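Local coordinates for phosphoserine phosphatase (Homo sapiens, PDB 6HYY), which catalyses the hydrolysis of phosphoserine to serine and phosphate, probably through the magnesium-dependent mechanism of the haloacid dehalogenase-like hydrolases, at residues Pro81-Gln95 with Ser110-Pro122. Residues are numbered along the deposited sequence; the frame is centred on the assembly and turned at random.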
# COMPACT_ATOMS: atom_id res chain seq x y z
N PRO A 81 3.42 7.07 10.44
CA PRO A 81 2.74 7.62 9.26
C PRO A 81 1.31 8.03 9.60
O PRO A 81 0.66 7.45 10.48
CB PRO A 81 2.77 6.46 8.26
CG PRO A 81 2.84 5.25 9.11
CD PRO A 81 3.69 5.63 10.30
N HIS A 82 0.84 9.05 8.90
CA HIS A 82 -0.50 9.58 9.13
C HIS A 82 -1.51 8.87 8.24
O HIS A 82 -1.35 8.84 7.02
CB HIS A 82 -0.54 11.07 8.84
CG HIS A 82 0.18 11.88 9.86
ND1 HIS A 82 -0.30 13.09 10.32
CD2 HIS A 82 1.33 11.65 10.54
CE1 HIS A 82 0.53 13.57 11.23
NE2 HIS A 82 1.53 12.72 11.38
N LEU A 83 -2.56 8.33 8.86
CA LEU A 83 -3.63 7.75 8.07
C LEU A 83 -4.39 8.83 7.31
O LEU A 83 -4.66 9.93 7.82
CB LEU A 83 -4.58 6.95 8.96
CG LEU A 83 -3.98 5.76 9.70
CD1 LEU A 83 -5.00 5.11 10.60
CD2 LEU A 83 -3.50 4.73 8.70
N THR A 84 -4.73 8.52 6.08
CA THR A 84 -5.52 9.42 5.25
C THR A 84 -6.90 9.61 5.86
O THR A 84 -7.50 8.64 6.35
CB THR A 84 -5.64 8.80 3.86
OG1 THR A 84 -4.33 8.58 3.33
CG2 THR A 84 -6.49 9.63 2.91
N PRO A 85 -7.43 10.83 5.88
CA PRO A 85 -8.79 11.04 6.39
C PRO A 85 -9.81 10.11 5.74
O PRO A 85 -9.81 9.89 4.53
CB PRO A 85 -9.06 12.50 6.05
CG PRO A 85 -7.69 13.12 6.07
CD PRO A 85 -6.74 12.09 5.55
N GLY A 86 -10.65 9.52 6.58
CA GLY A 86 -11.70 8.64 6.12
C GLY A 86 -11.35 7.17 6.09
O GLY A 86 -12.26 6.35 6.04
N ILE A 87 -10.06 6.81 6.10
CA ILE A 87 -9.75 5.39 5.91
C ILE A 87 -10.15 4.56 7.14
O ILE A 87 -10.61 3.41 6.98
CB ILE A 87 -8.27 5.17 5.52
CG1 ILE A 87 -8.03 3.71 5.10
CG2 ILE A 87 -7.33 5.44 6.63
CD1 ILE A 87 -8.87 3.22 3.90
N ARG A 88 -10.04 5.09 8.36
CA ARG A 88 -10.48 4.32 9.53
C ARG A 88 -11.97 3.98 9.43
O ARG A 88 -12.38 2.83 9.67
CB ARG A 88 -10.23 5.09 10.82
CG ARG A 88 -8.79 5.24 11.25
CD ARG A 88 -8.76 6.10 12.54
NE ARG A 88 -7.40 6.52 12.90
CZ ARG A 88 -6.75 7.56 12.36
NH1 ARG A 88 -7.32 8.34 11.43
NH2 ARG A 88 -5.52 7.82 12.75
N GLU A 89 -12.80 4.97 9.10
CA GLU A 89 -14.23 4.75 9.00
C GLU A 89 -14.55 3.78 7.87
O GLU A 89 -15.41 2.90 8.02
CB GLU A 89 -14.96 6.08 8.79
CG GLU A 89 -16.46 5.93 8.90
CD GLU A 89 -17.21 7.24 8.77
OE1 GLU A 89 -16.55 8.30 8.66
OE2 GLU A 89 -18.45 7.21 8.77
N LEU A 90 -13.87 3.93 6.72
CA LEU A 90 -14.12 3.05 5.58
C LEU A 90 -13.77 1.60 5.90
O LEU A 90 -14.57 0.69 5.62
CB LEU A 90 -13.34 3.54 4.36
CG LEU A 90 -13.52 2.68 3.10
CD1 LEU A 90 -14.97 2.64 2.66
CD2 LEU A 90 -12.65 3.22 1.98
N VAL A 91 -12.58 1.36 6.46
CA VAL A 91 -12.23 -0.02 6.81
C VAL A 91 -13.21 -0.57 7.84
O VAL A 91 -13.62 -1.73 7.77
CB VAL A 91 -10.78 -0.13 7.31
CG1 VAL A 91 -10.51 -1.54 7.85
CG2 VAL A 91 -9.79 0.17 6.18
N SER A 92 -13.62 0.27 8.79
CA SER A 92 -14.60 -0.16 9.79
C SER A 92 -15.90 -0.61 9.14
O SER A 92 -16.44 -1.67 9.49
CB SER A 92 -14.85 0.98 10.78
OG SER A 92 -13.72 1.20 11.59
N ARG A 93 -16.42 0.18 8.19
CA ARG A 93 -17.66 -0.20 7.52
C ARG A 93 -17.49 -1.47 6.70
O ARG A 93 -18.39 -2.31 6.66
CB ARG A 93 -18.18 0.92 6.63
CG ARG A 93 -18.56 2.20 7.40
CD ARG A 93 -19.79 2.02 8.30
NE ARG A 93 -19.50 1.44 9.62
CZ ARG A 93 -18.74 1.99 10.58
NH1 ARG A 93 -18.15 3.16 10.43
NH2 ARG A 93 -18.57 1.33 11.72
N LEU A 94 -16.34 -1.62 6.04
CA LEU A 94 -16.11 -2.85 5.27
C LEU A 94 -16.08 -4.07 6.18
O LEU A 94 -16.70 -5.11 5.88
CB LEU A 94 -14.80 -2.73 4.49
CG LEU A 94 -14.81 -1.80 3.28
CD1 LEU A 94 -13.40 -1.57 2.78
CD2 LEU A 94 -15.66 -2.44 2.18
N GLN A 95 -15.36 -3.97 7.30
CA GLN A 95 -15.27 -5.10 8.21
C GLN A 95 -16.61 -5.41 8.86
O GLN A 95 -16.92 -6.58 9.12
CB GLN A 95 -14.19 -4.83 9.27
CG GLN A 95 -12.74 -4.88 8.73
CD GLN A 95 -11.70 -4.63 9.81
OE1 GLN A 95 -12.01 -4.06 10.84
NE2 GLN A 95 -10.48 -5.06 9.57
N SER A 110 7.35 -3.99 8.84
CA SER A 110 7.45 -3.34 10.14
C SER A 110 6.49 -2.16 10.23
O SER A 110 5.66 -2.07 11.15
CB SER A 110 8.89 -2.88 10.39
OG SER A 110 9.38 -2.15 9.30
N ILE A 111 6.55 -1.28 9.23
CA ILE A 111 5.71 -0.09 9.22
C ILE A 111 4.27 -0.44 8.86
O ILE A 111 3.33 0.06 9.48
CB ILE A 111 6.31 0.95 8.26
CG1 ILE A 111 7.77 1.25 8.62
CG2 ILE A 111 5.46 2.22 8.28
CD1 ILE A 111 8.53 1.99 7.54
N VAL A 112 4.08 -1.30 7.86
CA VAL A 112 2.72 -1.59 7.41
C VAL A 112 1.92 -2.36 8.46
O VAL A 112 0.70 -2.21 8.56
CB VAL A 112 2.75 -2.33 6.06
CG1 VAL A 112 1.32 -2.68 5.61
CG2 VAL A 112 3.44 -1.49 4.99
N GLU A 113 2.59 -3.21 9.25
CA GLU A 113 1.88 -3.89 10.33
C GLU A 113 1.42 -2.90 11.40
O GLU A 113 0.36 -3.11 12.01
CB GLU A 113 2.75 -4.98 10.95
CG GLU A 113 2.82 -6.25 10.09
CD GLU A 113 3.40 -7.44 10.83
OE1 GLU A 113 3.94 -7.26 11.94
OE2 GLU A 113 3.31 -8.57 10.30
N HIS A 114 2.20 -1.85 11.65
CA HIS A 114 1.76 -0.77 12.54
C HIS A 114 0.50 -0.11 12.00
O HIS A 114 -0.47 0.10 12.73
CB HIS A 114 2.90 0.24 12.70
CG HIS A 114 2.48 1.53 13.34
ND1 HIS A 114 2.34 1.67 14.71
CD2 HIS A 114 2.18 2.73 12.80
CE1 HIS A 114 1.96 2.91 14.98
NE2 HIS A 114 1.86 3.57 13.84
N VAL A 115 0.48 0.19 10.69
CA VAL A 115 -0.70 0.78 10.07
C VAL A 115 -1.89 -0.18 10.17
O VAL A 115 -2.99 0.22 10.54
CB VAL A 115 -0.39 1.15 8.61
CG1 VAL A 115 -1.64 1.56 7.86
CG2 VAL A 115 0.64 2.25 8.56
N ALA A 116 -1.67 -1.46 9.84
CA ALA A 116 -2.75 -2.45 9.92
C ALA A 116 -3.29 -2.56 11.34
O ALA A 116 -4.51 -2.65 11.54
CB ALA A 116 -2.24 -3.80 9.44
N SER A 117 -2.39 -2.56 12.32
CA SER A 117 -2.70 -2.42 13.74
C SER A 117 -2.86 -0.97 14.15
O SER A 117 -2.30 -0.51 15.14
CB SER A 117 -1.61 -3.10 14.55
OG SER A 117 -1.96 -3.04 15.92
N LYS A 118 -3.52 -0.20 13.29
CA LYS A 118 -4.39 0.88 13.69
C LYS A 118 -5.77 0.70 13.10
O LYS A 118 -6.73 1.28 13.62
CB LYS A 118 -3.81 2.26 13.27
CG LYS A 118 -2.84 2.84 14.31
CD LYS A 118 -1.92 3.94 13.78
CE LYS A 118 -2.67 5.23 13.53
NZ LYS A 118 -1.76 6.36 13.15
N LEU A 119 -5.90 -0.15 12.08
CA LEU A 119 -7.14 -0.35 11.32
C LEU A 119 -7.80 -1.69 11.61
O LEU A 119 -8.71 -2.10 10.86
CB LEU A 119 -6.85 -0.26 9.81
CG LEU A 119 -6.28 1.08 9.35
CD1 LEU A 119 -5.62 0.93 7.97
CD2 LEU A 119 -7.38 2.13 9.29
N ASN A 120 -7.34 -2.41 12.63
CA ASN A 120 -7.86 -3.73 12.99
C ASN A 120 -7.75 -4.73 11.84
O ASN A 120 -8.57 -5.65 11.73
CB ASN A 120 -9.30 -3.65 13.46
CG ASN A 120 -9.44 -2.68 14.57
OD1 ASN A 120 -9.87 -1.56 14.37
ND2 ASN A 120 -9.00 -3.10 15.75
N ILE A 121 -6.74 -4.55 11.01
CA ILE A 121 -6.44 -5.49 9.92
C ILE A 121 -5.40 -6.47 10.44
O ILE A 121 -4.30 -6.04 10.83
CB ILE A 121 -5.94 -4.74 8.68
CG1 ILE A 121 -7.04 -3.82 8.14
CG2 ILE A 121 -5.45 -5.73 7.60
CD1 ILE A 121 -6.55 -2.85 7.04
N PRO A 122 -5.68 -7.77 10.44
CA PRO A 122 -4.71 -8.73 10.97
C PRO A 122 -3.45 -8.77 10.14
O PRO A 122 -3.46 -8.54 8.92
CB PRO A 122 -5.47 -10.06 10.91
CG PRO A 122 -6.54 -9.86 9.92
CD PRO A 122 -6.93 -8.40 10.00
O HOH W 1 0.34 4.99 11.69
O HOH W 2 -11.56 -1.41 11.65
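Leu83 CD1 covers one face of the Arg88 guanidinium, 3.3 Å above its plane and offset toward the rim, while Lys118 CE comes obliquely to within 3.9 Å of Arg88 NH2. The His114 ring is also met obliquely, Pro81 CD lying 4.1 Å from His114 CD2. Like charges come near, Arg88 NH2 being 4.1 Å from Lys118 NZ. A water accepts from Lys118 NZ and donates to Pro81 O, bridging the segments. The bend of Lys118 at chi3 (72°) carries its CE against Leu83 CD1. The flat amide of Gln95, ending an extended chain, gives the direct polar link: NE2 donates to Asn120 O at 2.9 Å with an N-H...O angle of 150°. NE2 stands above that carbonyl plane, 65° out of it, so the bond does not use a lone pair. A mainly apolar seam runs from Pro81 to Ile121. The Pro81 ring packs on Ile111 CG2 and Val115 CG2, Leu83 CD2 on Val115 CG1. Leu119 CD2 rests 3.8 Å from Arg88 CA, and Val91 CG1 lies against Leu119 O (3.6 Å) and Ile121 CG1. In this Rossmann-like core, helix 87-96 leads into strand 100-105, and helix 109-116 is the beta-alpha-beta crossover to parallel strand 126-133; the loop before the first helix packs on the second, whose following turn meets one side of the first. Val21 of helix 17-21 touches Leu83, Val115 and Leu119, and Ile121 reaches strand 100-105.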